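Local coordinates for yfhH hypothetical protein (Bacillus subtilis, PDB 1SF9) that is of unknown function but is regarded as a putative transcriptional regulator of the DUF1811 family, at residues 30-33 and 34-38. Residues are numbered along the deposited sequence; the frame is centred on the assembly and turned at random.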
loop_
_atom_site.group_PDB
_atom_site.type_symbol
_atom_site.label_atom_id
_atom_site.label_comp_id
_atom_site.label_asym_id
_atom_site.label_seq_id
_atom_site.Cartn_x
_atom_site.Cartn_y
_atom_site.Cartn_z
ATOM N N SER A 30 -12.641 1.734 0.216
ATOM C CA SER A 30 -13.087 2.669 -0.816
ATOM C C SER A 30 -14.356 3.411 -0.423
ATOM O O SER A 30 -14.660 4.454 -0.984
ATOM C CB SER A 30 -13.327 1.941 -2.137
ATOM O OG SER A 30 -14.494 1.120 -2.089
ATOM N N GLN A 31 -15.083 2.869 0.545
ATOM C CA GLN A 31 -16.342 3.472 0.974
ATOM C C GLN A 31 -16.232 4.203 2.309
ATOM O O GLN A 31 -17.199 4.813 2.776
ATOM C CB GLN A 31 -17.410 2.381 1.054
ATOM C CG GLN A 31 -17.718 1.738 -0.300
ATOM C CD GLN A 31 -18.603 0.516 -0.181
ATOM O OE1 GLN A 31 -18.187 -0.526 0.328
ATOM N NE2 GLN A 31 -19.840 0.640 -0.647
ATOM N N MET A 32 -15.046 4.158 2.905
ATOM C CA MET A 32 -14.817 4.822 4.183
ATOM C C MET A 32 -14.541 6.312 4.072
ATOM O O MET A 32 -13.945 6.801 3.101
ATOM C CB MET A 32 -13.621 4.203 4.921
ATOM C CG MET A 32 -13.869 2.888 5.609
ATOM S SD MET A 32 -12.338 2.391 6.441
ATOM C CE MET A 32 -12.795 0.748 7.076
ATOM N N THR A 33 -14.980 7.035 5.091
ATOM C CA THR A 33 -14.709 8.458 5.192
ATOM C C THR A 33 -13.280 8.598 5.733
ATOM O O THR A 33 -12.720 7.633 6.269
ATOM C CB THR A 33 -15.641 9.093 6.226
ATOM O OG1 THR A 33 -15.315 8.591 7.538
ATOM C CG2 THR A 33 -17.077 8.729 5.916
ATOM N N PRO A 34 -12.671 9.790 5.617
ATOM C CA PRO A 34 -11.311 9.947 6.140
ATOM C C PRO A 34 -11.232 9.620 7.634
ATOM O O PRO A 34 -10.262 9.024 8.104
ATOM C CB PRO A 34 -11.001 11.407 5.840
ATOM C CG PRO A 34 -11.704 11.600 4.527
ATOM C CD PRO A 34 -13.035 10.946 4.772
ATOM N N HIS A 35 -12.261 10.003 8.385
ATOM C CA HIS A 35 -12.259 9.715 9.811
ATOM C C HIS A 35 -12.272 8.199 10.035
ATOM O O HIS A 35 -11.541 7.682 10.897
ATOM C CB HIS A 35 -13.466 10.357 10.506
ATOM C CG HIS A 35 -13.523 10.076 11.973
ATOM N ND1 HIS A 35 -12.521 10.456 12.842
ATOM C CD2 HIS A 35 -14.441 9.424 12.725
ATOM C CE1 HIS A 35 -12.820 10.050 14.063
ATOM N NE2 HIS A 35 -13.982 9.420 14.019
ATOM N N GLU A 36 -13.088 7.483 9.264
ATOM C CA GLU A 36 -13.135 6.034 9.408
ATOM C C GLU A 36 -11.793 5.394 9.042
ATOM O O GLU A 36 -11.389 4.418 9.670
ATOM C CB GLU A 36 -14.267 5.437 8.560
ATOM C CG GLU A 36 -15.658 5.785 9.132
ATOM C CD GLU A 36 -16.797 5.572 8.142
ATOM O OE1 GLU A 36 -17.970 5.522 8.589
ATOM O OE2 GLU A 36 -16.530 5.473 6.922
ATOM N N LEU A 37 -11.102 5.933 8.038
ATOM C CA LEU A 37 -9.795 5.378 7.654
ATOM C C LEU A 37 -8.792 5.623 8.777
ATOM O O LEU A 37 -7.995 4.757 9.126
ATOM C CB LEU A 37 -9.291 6.037 6.360
ATOM C CG LEU A 37 -9.963 5.501 5.108
ATOM C CD1 LEU A 37 -9.727 6.424 3.923
ATOM C CD2 LEU A 37 -9.438 4.093 4.854
ATOM N N ASN A 38 -8.844 6.818 9.366
ATOM C CA ASN A 38 -7.927 7.113 10.459
ATOM C C ASN A 38 -8.187 6.182 11.640
ATOM O O ASN A 38 -7.244 5.765 12.304
ATOM C CB ASN A 38 -8.070 8.563 10.925
ATOM C CG ASN A 38 -7.483 9.549 9.944
ATOM O OD1 ASN A 38 -6.417 9.328 9.395
ATOM N ND2 ASN A 38 -8.176 10.664 9.740
HETATM O O HOH W 1 -18.989 5.430 5.150
#
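T33 and E36 form a capping box at the start of helix 34-53, where the loop leaving helix 17-30 turns into the next helix on the protein surface. Each of the two residues receives the other's backbone N-H on its side chain. T33, at the N-cap position, takes the amide of E36 on its hydroxyl, with E36 N 3.0 Å from T33 OG1. The hydroxyl can get there because chi1 of 67° sets OG1 between the backbone N and the carbonyl carbon, turned to the first helical turn. In return, T33 N donates an almost straight bond (169°) to E36 OE2 at 2.9 Å. The carboxylate oxygen is met on its anti side, with the donor 34° out of the carboxylate plane. E36 reaches back along the loop with an extended chain beyond CG, and its CG lies 3.2 Å from T33 OG1. The same oxygen also accepts from a water molecule that donates to Q31 O as well, so OE2 is gripped twice and the bridge ties E36 to the carbonyl of Q31, two residues before the N-cap. The carboxylate lies near the N-terminal end of the helix, where the helix dipole would probably stabilise its negative charge. Regular helical bonding begins with L37 N donating to T33 O at 2.9 Å, followed by N38 N to P34 O. L37 is buried and continues inward to touch Y73 and L74 of helix 57-74; S30 also touches Y73, which places the capped turn between helices 17-30 and 34-53 alongside the end of helix 57-74.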